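Local coordinates for protein arylmalonate decarboxylase (Bordetella bronchiseptica, PDB 3DTV) that catalyses the decarboxylation of 2-aryl-2-methylmalonates, giving 2-arylpropionates and carbon dioxide, at residues A[9-14]-A[71-76]; A[77-82]-A[128-133]; A[182-187]-A[202-207]; A[121-126]-A[169-174]. All coordinates share one frame; numbering follows the deposited sequence.

In the fold
From the N terminus, contact 1 closes the first loop by pairing strand 9-13 with strand 69-72 in one parallel four-stranded sheet. Helix 75-79 follows at once and leads into contact 2, whose segment 77-82 reaches across to helix 128-140, beside the second sheet. Before that loop is complete, contact 4 opens at 121-126, so contacts 2 and 4 cross along the chain; Asn-131 of one also bonds Thr-124 of the other. Contact 4 sets helix 164-176 on strand 119-124. Contact 3 comes later, in series, within a beta-alpha-beta unit; its strand 183-187 neighbours strand 119-124. One sulfate touches both contact 1 and contact 4.

Contact 1 (A[9-14]-A[71-76]); sequences IGMIVP and SLMGTS. With SO4 (sulfate ion), chain F.
Met-11 and Met-73 meet as two crossing thioether chains on the face of the sheet that also carries Ser-71. Their CG atoms lie 3.6 Å apart, and at the outer end the CE methyls press together at 3.5 Å, tight for two carbons. Different shapes produce the crossing: Met-11 is extended beyond CG, whereas Met-73 bends at chi2 (-70°) and again at chi3 (-84°), bringing its CE beside the sulfur of Met-11. On the other face, Ile-12 CG2 touches Leu-72 CD1 at 3.8 Å. The backbones pair in parallel, as in the central strands of an alpha/beta sheet of the Asp/Glu racemase clan: Ser-71 N donates to Gly-10 O, Ile-12 N to Ser-71 O (2.8 Å), and Met-73 N to Ile-12 O (2.7 Å), this last in the carbonyl plane. Ile-12 thus grips the residues flanking Leu-72. Met-73 then centres an inverse gamma turn, closed by a weak bond from Gly-74 N to Leu-72 O, and Pro-14 CD rests near Met-73 O. Past the turn, Thr-75 N (2.9 Å to O4) and Ser-76 N (2.8 Å to O3) hold a sulfate, which Gly-189 N also binds, consistent with an anion pocket. Further out, Phe-216 of helix 211-223 touches both methionines, and helix 48-64 covers Ile-12 and Leu-72, with Val-55 against the latter.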
loop_
_atom_site.group_PDB
_atom_site.type_symbol
_atom_site.label_atom_id
_atom_site.label_comp_id
_atom_site.label_asym_id
_atom_site.label_seq_id
_atom_site.Cartn_x
_atom_site.Cartn_y
_atom_site.Cartn_z
ATOM N N ILE A 9 -1.027 15.240 4.813
ATOM C CA ILE A 9 -1.395 13.867 4.822
ATOM C C ILE A 9 -0.561 13.196 5.901
ATOM O O ILE A 9 0.681 13.238 5.843
ATOM C CB ILE A 9 -1.146 13.233 3.422
ATOM C CG1 ILE A 9 -2.100 13.835 2.385
ATOM C CG2 ILE A 9 -1.194 11.714 3.482
ATOM C CD1 ILE A 9 -1.638 13.685 0.998
ATOM N N GLY A 10 -1.248 12.588 6.872
ATOM C CA GLY A 10 -0.596 11.903 7.982
ATOM C C GLY A 10 -0.431 10.415 7.660
ATOM O O GLY A 10 -1.349 9.756 7.099
ATOM N N MET A 11 0.725 9.863 8.019
ATOM C CA MET A 11 0.945 8.455 7.790
ATOM C C MET A 11 1.422 7.781 9.051
ATOM O O MET A 11 2.421 8.157 9.640
ATOM C CB MET A 11 1.989 8.275 6.698
ATOM C CG MET A 11 1.455 8.705 5.336
ATOM S SD MET A 11 2.623 8.475 3.978
ATOM C CE MET A 11 1.488 8.529 2.548
ATOM N N ILE A 12 0.709 6.743 9.433
ATOM C CA ILE A 12 1.173 5.862 10.469
ATOM C C ILE A 12 2.096 4.835 9.876
ATOM O O ILE A 12 1.728 4.072 8.973
ATOM C CB ILE A 12 -0.029 5.190 11.192
ATOM C CG1 ILE A 12 -1.078 6.233 11.632
ATOM C CG2 ILE A 12 0.458 4.319 12.363
ATOM C CD1 ILE A 12 -2.336 5.578 12.220
ATOM N N VAL A 13 3.313 4.790 10.387
ATOM C CA VAL A 13 4.343 4.001 9.741
ATOM C C VAL A 13 4.815 2.920 10.719
ATOM O O VAL A 13 4.821 3.127 11.890
ATOM C CB VAL A 13 5.462 4.977 9.322
ATOM C CG1 VAL A 13 6.830 4.525 9.783
ATOM C CG2 VAL A 13 5.358 5.338 7.849
ATOM N N PRO A 14 5.192 1.745 10.223
ATOM C CA PRO A 14 5.612 0.708 11.143
ATOM C C PRO A 14 6.843 1.052 11.999
ATOM O O PRO A 14 6.784 0.828 13.195
ATOM C CB PRO A 14 5.936 -0.477 10.207
ATOM C CG PRO A 14 5.117 -0.228 8.941
ATOM C CD PRO A 14 5.202 1.286 8.802
ATOM N N SER A 71 -3.378 7.770 6.816
ATOM C CA SER A 71 -3.235 6.415 6.255
ATOM C C SER A 71 -2.383 5.572 7.176
ATOM O O SER A 71 -1.321 5.998 7.608
ATOM C CB SER A 71 -2.598 6.440 4.824
ATOM O OG SER A 71 -2.552 5.093 4.327
ATOM N N LEU A 72 -2.862 4.393 7.508
ATOM C CA LEU A 72 -2.034 3.338 8.086
ATOM C C LEU A 72 -1.160 2.696 7.007
ATOM O O LEU A 72 -1.610 1.859 6.205
ATOM C CB LEU A 72 -2.901 2.255 8.786
ATOM C CG LEU A 72 -2.144 1.060 9.379
ATOM C CD1 LEU A 72 -1.102 1.481 10.436
ATOM C CD2 LEU A 72 -3.146 0.052 9.954
ATOM N N MET A 73 0.115 3.052 7.025
ATOM C CA MET A 73 0.955 2.793 5.874
ATOM C C MET A 73 1.755 1.532 6.123
ATOM O O MET A 73 2.959 1.578 6.043
ATOM C CB MET A 73 1.900 3.980 5.611
ATOM C CG MET A 73 1.224 5.153 4.938
ATOM S SD MET A 73 0.765 4.794 3.181
ATOM C CE MET A 73 2.374 5.185 2.404
ATOM N N GLY A 74 1.080 0.431 6.455
ATOM C CA GLY A 74 1.720 -0.882 6.542
ATOM C C GLY A 74 0.715 -1.896 5.973
ATOM O O GLY A 74 -0.449 -1.937 6.381
ATOM N N THR A 75 1.132 -2.674 4.985
ATOM C CA THR A 75 0.212 -3.569 4.297
ATOM C C THR A 75 -0.086 -4.789 5.172
ATOM O O THR A 75 -1.238 -5.094 5.445
ATOM C CB THR A 75 0.804 -4.020 2.926
ATOM O OG1 THR A 75 1.712 -3.020 2.456
ATOM C CG2 THR A 75 -0.298 -4.284 1.879
ATOM N N SER A 76 0.962 -5.477 5.618
ATOM C CA SER A 76 0.830 -6.581 6.570
ATOM C C SER A 76 0.015 -6.236 7.817
ATOM O O SER A 76 -0.895 -6.969 8.208
ATOM C CB SER A 76 2.228 -7.041 7.005
ATOM O OG SER A 76 2.108 -8.229 7.780
HETATM S S SO4 F . 4.526 -3.975 4.487
HETATM O O1 SO4 F . 5.886 -3.978 5.045
HETATM O O2 SO4 F . 4.519 -4.397 3.069
HETATM O O3 SO4 F . 3.643 -4.950 5.198
HETATM O O4 SO4 F . 3.997 -2.628 4.565
#

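Contact 2 (A[77-82]-A[128-133]); sequences LSFYRG and DDVNER
Tyr-80 and Arg-133 bring their CA atoms to 5.6 Å where a type I turn, Phe-79 to Gly-82, meets the first turns of helix 128-140. The guanidinium of Arg-133 lies flat on the Tyr-80 ring, the planes only 5° apart and the centres separated by 4.0 Å, a stacked cation-pi pair. Its CD adds a CH-pi contact over the same face, 3.5 Å from the ring centroid. Two bonds fix the rotation of the guanidinium: NH1 donates to Tyr-80 O at 2.9 Å, near the guanidinium plane, and NE forms a salt bridge with Asp-129 OD1 at 3.1 Å, which should partly offset its charge. Tyr-80 also presents its ring edge to Val-130 CG2, its chi1 of -173° carrying CG away from the backbone N. The other methyl, CG1, receives Phe-79 CZ at 3.5 Å; chi1 of 73° places that ring's CG between backbone N and carbonyl carbon, over its own main chain. A water donates to Arg-133 O and, weakly, to Phe-79 O. Inward, Phe-79 continues onto Leu-134 and Phe-137 of helix 128-140, whose Asn-131 packs on strand 144-150, while at the start of 77-82 Leu-77 touches Pro-14 beyond strand 9-13.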
loop_
_atom_site.group_PDB
_atom_site.type_symbol
_atom_site.label_atom_id
_atom_site.label_comp_id
_atom_site.label_asym_id
_atom_site.label_seq_id
_atom_site.Cartn_x
_atom_site.Cartn_y
_atom_site.Cartn_z
ATOM N N LEU A 77 0.354 -5.107 8.442
ATOM C CA LEU A 77 -0.412 -4.585 9.595
ATOM C C LEU A 77 -1.895 -4.477 9.296
ATOM O O LEU A 77 -2.702 -4.546 10.201
ATOM C CB LEU A 77 0.087 -3.173 9.967
ATOM C CG LEU A 77 0.862 -2.914 11.248
ATOM C CD1 LEU A 77 1.192 -4.195 12.013
ATOM C CD2 LEU A 77 2.089 -1.982 11.028
ATOM N N SER A 78 -2.244 -4.242 8.021
ATOM C CA SER A 78 -3.616 -3.984 7.653
ATOM C C SER A 78 -4.316 -5.124 6.911
ATOM O O SER A 78 -5.561 -5.087 6.757
ATOM C CB SER A 78 -3.704 -2.712 6.847
ATOM O OG SER A 78 -2.806 -2.783 5.755
ATOM N N PHE A 79 -3.586 -6.160 6.497
ATOM C CA PHE A 79 -4.273 -7.319 5.883
ATOM C C PHE A 79 -4.115 -8.636 6.651
ATOM O O PHE A 79 -4.821 -9.608 6.397
ATOM C CB PHE A 79 -3.815 -7.514 4.449
ATOM C CG PHE A 79 -2.410 -8.085 4.305
ATOM C CD1 PHE A 79 -2.103 -9.410 4.739
ATOM C CD2 PHE A 79 -1.439 -7.357 3.653
ATOM C CE1 PHE A 79 -0.800 -9.934 4.617
ATOM C CE2 PHE A 79 -0.158 -7.885 3.490
ATOM C CZ PHE A 79 0.160 -9.176 3.958
ATOM N N TYR A 80 -3.183 -8.662 7.587
ATOM C CA TYR A 80 -2.851 -9.881 8.283
ATOM C C TYR A 80 -4.066 -10.559 8.925
ATOM O O TYR A 80 -4.122 -11.751 8.994
ATOM C CB TYR A 80 -1.818 -9.536 9.361
ATOM C CG TYR A 80 -1.238 -10.730 10.079
ATOM C CD1 TYR A 80 -1.815 -11.213 11.272
ATOM C CD2 TYR A 80 -0.081 -11.349 9.589
ATOM C CE1 TYR A 80 -1.277 -12.325 11.940
ATOM C CE2 TYR A 80 0.474 -12.444 10.235
ATOM C CZ TYR A 80 -0.121 -12.938 11.416
ATOM O OH TYR A 80 0.457 -14.031 12.040
ATOM N N ARG A 81 -5.014 -9.780 9.425
ATOM C CA ARG A 81 -6.129 -10.279 10.191
ATOM C C ARG A 81 -7.401 -10.268 9.358
ATOM O O ARG A 81 -8.499 -10.492 9.883
ATOM C CB ARG A 81 -6.290 -9.441 11.454
ATOM C CG ARG A 81 -4.984 -9.191 12.106
ATOM C CD ARG A 81 -5.049 -9.473 13.551
ATOM N NE ARG A 81 -3.956 -10.333 14.054
ATOM C CZ ARG A 81 -4.091 -11.618 14.422
ATOM N NH1 ARG A 81 -5.271 -12.256 14.318
ATOM N NH2 ARG A 81 -3.038 -12.285 14.876
ATOM N N GLY A 82 -7.256 -10.004 8.052
ATOM C CA GLY A 82 -8.371 -10.226 7.143
ATOM C C GLY A 82 -9.014 -8.901 6.771
ATOM O O GLY A 82 -8.623 -7.843 7.281
ATOM N N ASP A 128 5.847 -17.309 3.911
ATOM C CA ASP A 128 4.701 -18.142 3.564
ATOM C C ASP A 128 3.415 -17.748 4.300
ATOM O O ASP A 128 2.402 -17.480 3.671
ATOM C CB ASP A 128 5.025 -19.620 3.877
ATOM C CG ASP A 128 6.192 -20.137 3.064
ATOM O OD1 ASP A 128 6.347 -19.683 1.896
ATOM O OD2 ASP A 128 6.962 -20.978 3.593
ATOM N N ASP A 129 3.453 -17.745 5.627
ATOM C CA ASP A 129 2.238 -17.582 6.396
ATOM C C ASP A 129 1.574 -16.243 6.121
ATOM O O ASP A 129 0.336 -16.132 6.063
ATOM C CB ASP A 129 2.507 -17.720 7.886
ATOM C CG ASP A 129 1.233 -17.575 8.705
ATOM O OD1 ASP A 129 1.089 -16.526 9.383
ATOM O OD2 ASP A 129 0.372 -18.484 8.617
ATOM N N VAL A 130 2.416 -15.226 5.935
ATOM C CA VAL A 130 1.934 -13.886 5.603
ATOM C C VAL A 130 1.388 -13.801 4.188
ATOM O O VAL A 130 0.379 -13.136 3.949
ATOM C CB VAL A 130 3.002 -12.763 5.893
ATOM C CG1 VAL A 130 2.456 -11.364 5.436
ATOM C CG2 VAL A 130 3.337 -12.786 7.413
ATOM N N ASN A 131 2.039 -14.482 3.259
ATOM C CA ASN A 131 1.579 -14.519 1.852
ATOM C C ASN A 131 0.224 -15.212 1.716
ATOM O O ASN A 131 -0.598 -14.825 0.884
ATOM C CB ASN A 131 2.617 -15.220 0.981
ATOM C CG ASN A 131 3.860 -14.356 0.783
ATOM O OD1 ASN A 131 3.755 -13.138 0.673
ATOM N ND2 ASN A 131 5.034 -14.976 0.774
ATOM N N GLU A 132 0.012 -16.229 2.551
ATOM C CA GLU A 132 -1.246 -16.889 2.634
ATOM C C GLU A 132 -2.334 -15.930 3.160
ATOM O O GLU A 132 -3.475 -16.002 2.698
ATOM C CB GLU A 132 -1.160 -18.129 3.543
ATOM C CG GLU A 132 -0.306 -19.281 3.001
ATOM C CD GLU A 132 0.013 -20.306 4.102
ATOM O OE1 GLU A 132 -0.837 -20.487 5.039
ATOM O OE2 GLU A 132 1.111 -20.922 4.033
ATOM N N ARG A 133 -1.998 -15.071 4.136
ATOM C CA ARG A 133 -2.981 -14.155 4.700
ATOM C C ARG A 133 -3.239 -13.062 3.647
ATOM O O ARG A 133 -4.303 -12.489 3.590
ATOM C CB ARG A 133 -2.459 -13.553 6.032
ATOM C CG ARG A 133 -2.575 -14.518 7.215
ATOM C CD ARG A 133 -1.619 -14.201 8.333
ATOM N NE ARG A 133 -1.702 -15.210 9.386
ATOM C CZ ARG A 133 -2.668 -15.257 10.311
ATOM N NH1 ARG A 133 -3.616 -14.322 10.333
ATOM N NH2 ARG A 133 -2.693 -16.245 11.227
HETATM O O HOH W 1 -6.482 -12.501 5.567
#

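Contact 3 (A[182-187]-A[202-207]); sequences DGILLS and RRLGVP
Ile-184 N donates to Pro-207 O at 3.0 Å, with an N-H...O angle of 152° and the donor nearly along the C=O axis. It is the one hydrogen bond between the two segments, made where the chain leaving helix 196-204 comes up against strand 183-187. The approach is steep: residues 182-184 and 204-207 run 88° apart. Just before the bond, Gly-183 presents its CA to the same carbonyl, 3.3 Å from Pro-207 O, and having no CB it lets the oxygen come this near. Pro-207 CD meanwhile packs near Asp-182 O, though the crowding round that oxygen is uncertain in the model. The apolar part is carried by Ile-184. Its CG1 is anti to the carbonyl carbon (chi1 -51°) and the chain continues extended, so that CG1 lies 4.0 Å from Val-206 CG1 and CD1 reaches Leu-204 CD2 at 3.8 Å. Both neighbours meet it at about a right angle. Between them Gly-205 leaves the helix with positive phi, turning the chain so that Leu-204 and Val-206 both direct their side chains to the strand. The whole belongs to a beta-alpha-beta unit in which strand 208-210 follows directly and Ile-184 also bonds Val-209 through the backbone. Phe-175 of helix 164-176 packs on Ile-184 and Leu-204, and Asp-182 OD2 accepts from the backbone N atoms of Arg-118 and Arg-119. One backbone bond joins the segments and the side-chain contacts are aliphatic, so the contact probably depends largely on burial of Ile-184, Leu-204 and Val-206, consistent with the bond, together with that to Val-209, aligning the start of strand 208-210.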
loop_
_atom_site.group_PDB
_atom_site.type_symbol
_atom_site.label_atom_id
_atom_site.label_comp_id
_atom_site.label_asym_id
_atom_site.label_seq_id
_atom_site.Cartn_x
_atom_site.Cartn_y
_atom_site.Cartn_z
ATOM N N ASP A 182 -4.029 -10.509 -14.709
ATOM C CA ASP A 182 -4.297 -9.158 -15.221
ATOM C C ASP A 182 -3.199 -8.182 -14.786
ATOM O O ASP A 182 -2.985 -7.166 -15.429
ATOM C CB ASP A 182 -5.622 -8.623 -14.681
ATOM C CG ASP A 182 -6.815 -9.477 -15.077
ATOM O OD1 ASP A 182 -6.753 -10.105 -16.145
ATOM O OD2 ASP A 182 -7.816 -9.505 -14.325
ATOM N N GLY A 183 -2.535 -8.474 -13.666
ATOM C CA GLY A 183 -1.512 -7.577 -13.137
ATOM C C GLY A 183 -0.759 -8.202 -11.977
ATOM O O GLY A 183 -0.970 -9.394 -11.662
ATOM N N ILE A 184 0.094 -7.400 -11.323
ATOM C CA ILE A 184 1.002 -7.916 -10.324
ATOM C C ILE A 184 0.915 -7.062 -9.070
ATOM O O ILE A 184 0.983 -5.832 -9.124
ATOM C CB ILE A 184 2.464 -7.950 -10.819
ATOM C CG1 ILE A 184 2.571 -8.653 -12.155
ATOM C CG2 ILE A 184 3.349 -8.601 -9.794
ATOM C CD1 ILE A 184 3.996 -8.779 -12.698
ATOM N N LEU A 185 0.758 -7.710 -7.934
ATOM C CA LEU A 185 0.880 -6.989 -6.677
ATOM C C LEU A 185 2.301 -7.173 -6.109
ATOM O O LEU A 185 2.712 -8.310 -5.767
ATOM C CB LEU A 185 -0.208 -7.419 -5.696
ATOM C CG LEU A 185 -0.006 -7.006 -4.266
ATOM C CD1 LEU A 185 0.012 -5.493 -4.164
ATOM C CD2 LEU A 185 -1.120 -7.613 -3.390
ATOM N N LEU A 186 3.069 -6.076 -6.082
ATOM C CA LEU A 186 4.411 -6.085 -5.480
ATOM C C LEU A 186 4.321 -5.559 -4.054
ATOM O O LEU A 186 4.176 -4.337 -3.817
ATOM C CB LEU A 186 5.380 -5.237 -6.320
ATOM C CG LEU A 186 6.840 -5.090 -5.810
ATOM C CD1 LEU A 186 7.511 -6.443 -5.554
ATOM C CD2 LEU A 186 7.687 -4.235 -6.814
ATOM N N SER A 187 4.404 -6.449 -3.092
ATOM C CA SER A 187 3.964 -6.066 -1.756
ATOM C C SER A 187 5.176 -6.005 -0.846
ATOM O O SER A 187 5.716 -7.043 -0.459
ATOM C CB SER A 187 2.925 -7.034 -1.179
ATOM O OG SER A 187 2.222 -6.423 -0.074
ATOM N N ARG A 202 7.098 -2.114 -18.432
ATOM C CA ARG A 202 7.707 -1.920 -19.747
ATOM C C ARG A 202 7.985 -3.229 -20.418
ATOM O O ARG A 202 7.776 -3.342 -21.602
ATOM C CB ARG A 202 9.000 -1.102 -19.655
ATOM C CG ARG A 202 8.872 0.269 -20.334
ATOM C CD ARG A 202 10.103 1.198 -20.163
ATOM N NE ARG A 202 10.314 1.616 -18.772
ATOM C CZ ARG A 202 10.992 2.705 -18.399
ATOM N NH1 ARG A 202 11.563 3.493 -19.318
ATOM N NH2 ARG A 202 11.106 2.997 -17.100
ATOM N N ARG A 203 8.431 -4.202 -19.625
ATOM C CA ARG A 203 8.844 -5.539 -20.063
ATOM C C ARG A 203 7.710 -6.535 -20.231
ATOM O O ARG A 203 7.795 -7.427 -21.058
ATOM C CB ARG A 203 9.894 -6.111 -19.104
ATOM C CG ARG A 203 11.268 -5.449 -19.296
ATOM C CD ARG A 203 12.314 -5.925 -18.284
ATOM N NE ARG A 203 12.518 -7.368 -18.298
ATOM C CZ ARG A 203 13.463 -7.994 -17.603
ATOM N NH1 ARG A 203 14.276 -7.295 -16.821
ATOM N NH2 ARG A 203 13.585 -9.314 -17.659
ATOM N N LEU A 204 6.644 -6.388 -19.458
ATOM C CA LEU A 204 5.556 -7.368 -19.455
ATOM C C LEU A 204 4.242 -6.797 -20.004
ATOM O O LEU A 204 3.352 -7.559 -20.399
ATOM C CB LEU A 204 5.326 -7.925 -18.053
ATOM C CG LEU A 204 6.401 -8.784 -17.362
ATOM C CD1 LEU A 204 7.743 -8.050 -17.280
ATOM C CD2 LEU A 204 5.941 -9.235 -15.942
ATOM N N GLY A 205 4.111 -5.465 -20.021
ATOM C CA GLY A 205 2.904 -4.839 -20.525
ATOM C C GLY A 205 1.710 -5.007 -19.615
ATOM O O GLY A 205 0.556 -4.839 -20.016
ATOM N N VAL A 206 1.982 -5.309 -18.363
ATOM C CA VAL A 206 0.901 -5.491 -17.420
ATOM C C VAL A 206 1.181 -4.553 -16.257
ATOM O O VAL A 206 2.369 -4.258 -16.005
ATOM C CB VAL A 206 0.817 -6.987 -17.004
ATOM C CG1 VAL A 206 1.695 -7.294 -15.822
ATOM C CG2 VAL A 206 -0.600 -7.362 -16.711
ATOM N N PRO A 207 0.108 -4.049 -15.573
ATOM C CA PRO A 207 0.350 -3.109 -14.489
ATOM C C PRO A 207 0.795 -3.760 -13.169
ATOM O O PRO A 207 0.358 -4.864 -12.815
ATOM C CB PRO A 207 -1.027 -2.444 -14.299
ATOM C CG PRO A 207 -1.971 -3.527 -14.561
ATOM C CD PRO A 207 -1.348 -4.265 -15.759
#

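Contact 4 (A[121-126]-A[169-174]); sequences ALATAY and DLCVRA. With SO4 (sulfate ion), chain H; SO4 (sulfate ion), chain F.
Ala-123 pushes its CB into a shallow hollow on helix 164-176, bounded by Leu-170 CD2 at 3.8 Å, Ala-174 CB at 3.9 Å and Cys-171 SG at 4.1 Å. The setting is a beta-alpha-beta crossover: strand 144-150, this helix and strand 183-187 follow in sequence, and strand 119-124 lies between those two strands in the parallel sheet. The helix therefore runs over strand 121-124, at 152° to it and with the axes 7.6 Å apart at closest. Small residues permit that closeness. Ala-174 CB fits against the backbone at Leu-122 O, 3.4 Å away, and Ala-121 CB meets Ala-174 O. Leu-170 is the larger bump: its two methyls spread along the strand's end, CD2 on Ala-123 and CD1 3.7 Å from Thr-124 O. Leu-186 of the adjoining strand closes one flank of the hollow, touching Ala-123, Leu-170 and Cys-171. Away from this interface, Arg-173 NE forms a salt bridge with Asp-169 OD2, and its NH1 donates to a sulfate that Arg-149 also binds. At the strand's end comes an ST turn, in which Tyr-126 N donates to Thr-124 OG1 at 2.9 Å with an angle of 168°, while that oxygen is also hydrogen-bonded to Asn-131 OD1.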
loop_
_atom_site.group_PDB
_atom_site.type_symbol
_atom_site.label_atom_id
_atom_site.label_comp_id
_atom_site.label_asym_id
_atom_site.label_seq_id
_atom_site.Cartn_x
_atom_site.Cartn_y
_atom_site.Cartn_z
ATOM N N ALA A 121 -1.208 -11.595 -9.711
ATOM C CA ALA A 121 -0.043 -12.352 -9.253
ATOM C C ALA A 121 0.661 -11.662 -8.080
ATOM O O ALA A 121 0.743 -10.438 -8.029
ATOM C CB ALA A 121 0.944 -12.623 -10.453
ATOM N N LEU A 122 1.214 -12.448 -7.164
ATOM C CA LEU A 122 1.790 -11.892 -5.954
ATOM C C LEU A 122 3.323 -11.936 -5.951
ATOM O O LEU A 122 3.915 -12.974 -6.195
ATOM C CB LEU A 122 1.226 -12.672 -4.752
ATOM C CG LEU A 122 -0.088 -12.201 -4.131
ATOM C CD1 LEU A 122 -1.042 -11.696 -5.109
ATOM C CD2 LEU A 122 -0.686 -13.301 -3.257
ATOM N N ALA A 123 3.954 -10.803 -5.664
ATOM C CA ALA A 123 5.416 -10.699 -5.523
ATOM C C ALA A 123 5.753 -9.975 -4.238
ATOM O O ALA A 123 5.550 -8.742 -4.099
ATOM C CB ALA A 123 6.028 -9.953 -6.719
ATOM N N THR A 124 6.267 -10.700 -3.258
ATOM C CA THR A 124 6.292 -10.080 -1.931
ATOM C C THR A 124 7.606 -10.293 -1.208
ATOM O O THR A 124 8.504 -10.981 -1.706
ATOM C CB THR A 124 5.217 -10.641 -1.009
ATOM O OG1 THR A 124 5.752 -11.808 -0.352
ATOM C CG2 THR A 124 3.900 -10.966 -1.782
ATOM N N ALA A 125 7.720 -9.702 -0.019
ATOM C CA ALA A 125 8.938 -9.882 0.747
ATOM C C ALA A 125 8.573 -10.643 2.034
ATOM O O ALA A 125 9.309 -10.625 3.021
ATOM C CB ALA A 125 9.605 -8.532 1.000
ATOM N N TYR A 126 7.425 -11.334 1.995
ATOM C CA TYR A 126 6.878 -12.004 3.190
ATOM C C TYR A 126 7.202 -13.490 3.311
ATOM O O TYR A 126 7.524 -14.170 2.335
ATOM C CB TYR A 126 5.357 -11.855 3.254
ATOM C CG TYR A 126 4.853 -10.445 3.064
ATOM C CD1 TYR A 126 3.730 -10.201 2.300
ATOM C CD2 TYR A 126 5.513 -9.341 3.655
ATOM C CE1 TYR A 126 3.249 -8.900 2.118
ATOM C CE2 TYR A 126 5.038 -8.006 3.478
ATOM C CZ TYR A 126 3.896 -7.812 2.712
ATOM O OH TYR A 126 3.376 -6.567 2.533
ATOM N N ASP A 169 13.220 -8.846 -11.230
ATOM C CA ASP A 169 13.246 -10.294 -11.422
ATOM C C ASP A 169 12.192 -11.016 -10.574
ATOM O O ASP A 169 11.598 -11.997 -11.002
ATOM C CB ASP A 169 14.609 -10.837 -11.037
ATOM C CG ASP A 169 14.716 -12.329 -11.292
ATOM O OD1 ASP A 169 14.886 -12.703 -12.479
ATOM O OD2 ASP A 169 14.606 -13.121 -10.325
ATOM N N LEU A 170 11.959 -10.515 -9.366
ATOM C CA LEU A 170 10.914 -11.066 -8.492
ATOM C C LEU A 170 9.543 -11.087 -9.191
ATOM O O LEU A 170 8.827 -12.081 -9.143
ATOM C CB LEU A 170 10.809 -10.211 -7.219
ATOM C CG LEU A 170 10.236 -10.867 -5.963
ATOM C CD1 LEU A 170 9.678 -9.827 -5.011
ATOM C CD2 LEU A 170 9.238 -11.906 -6.298
ATOM N N CYS A 171 9.171 -9.953 -9.783
ATOM C CA CYS A 171 7.867 -9.798 -10.402
ATOM C C CYS A 171 7.763 -10.583 -11.704
ATOM O O CYS A 171 6.719 -11.117 -12.009
ATOM C CB CYS A 171 7.615 -8.345 -10.754
ATOM S SG CYS A 171 7.403 -7.218 -9.402
ATOM N N VAL A 172 8.833 -10.601 -12.493
ATOM C CA VAL A 172 8.848 -11.386 -13.714
ATOM C C VAL A 172 8.653 -12.868 -13.394
ATOM O O VAL A 172 7.928 -13.592 -14.095
ATOM C CB VAL A 172 10.187 -11.195 -14.457
ATOM C CG1 VAL A 172 10.261 -12.088 -15.724
ATOM C CG2 VAL A 172 10.381 -9.742 -14.809
ATOM N N ARG A 173 9.327 -13.342 -12.346
ATOM C CA ARG A 173 9.140 -14.729 -11.911
ATOM C C ARG A 173 7.728 -14.931 -11.348
ATOM O O ARG A 173 7.129 -15.992 -11.580
ATOM C CB ARG A 173 10.222 -15.145 -10.899
ATOM C CG ARG A 173 11.615 -15.371 -11.540
ATOM C CD ARG A 173 12.645 -15.893 -10.539
ATOM N NE ARG A 173 12.817 -14.989 -9.403
ATOM C CZ ARG A 173 12.424 -15.255 -8.153
ATOM N NH1 ARG A 173 11.848 -16.422 -7.882
ATOM N NH2 ARG A 173 12.608 -14.350 -7.174
ATOM N N ALA A 174 7.188 -13.929 -10.612
ATOM C CA ALA A 174 5.765 -14.004 -10.199
ATOM C C ALA A 174 4.779 -14.150 -11.400
ATOM O O ALA A 174 3.900 -15.024 -11.383
ATOM C CB ALA A 174 5.356 -12.808 -9.298
HETATM S S SO4 H . 10.783 -19.423 -10.290
HETATM O O1 SO4 H . 10.911 -18.957 -8.905
HETATM O O2 SO4 H . 12.155 -19.562 -10.791
HETATM O O3 SO4 H . 10.018 -20.686 -10.408
HETATM O O4 SO4 H . 10.059 -18.393 -11.054
HETATM S S SO4 F . 4.526 -3.975 4.487
HETATM O O1 SO4 F . 5.886 -3.978 5.045
HETATM O O2 SO4 F . 4.519 -4.397 3.069
HETATM O O3 SO4 F . 3.643 -4.950 5.198
HETATM O O4 SO4 F . 3.997 -2.628 4.565
#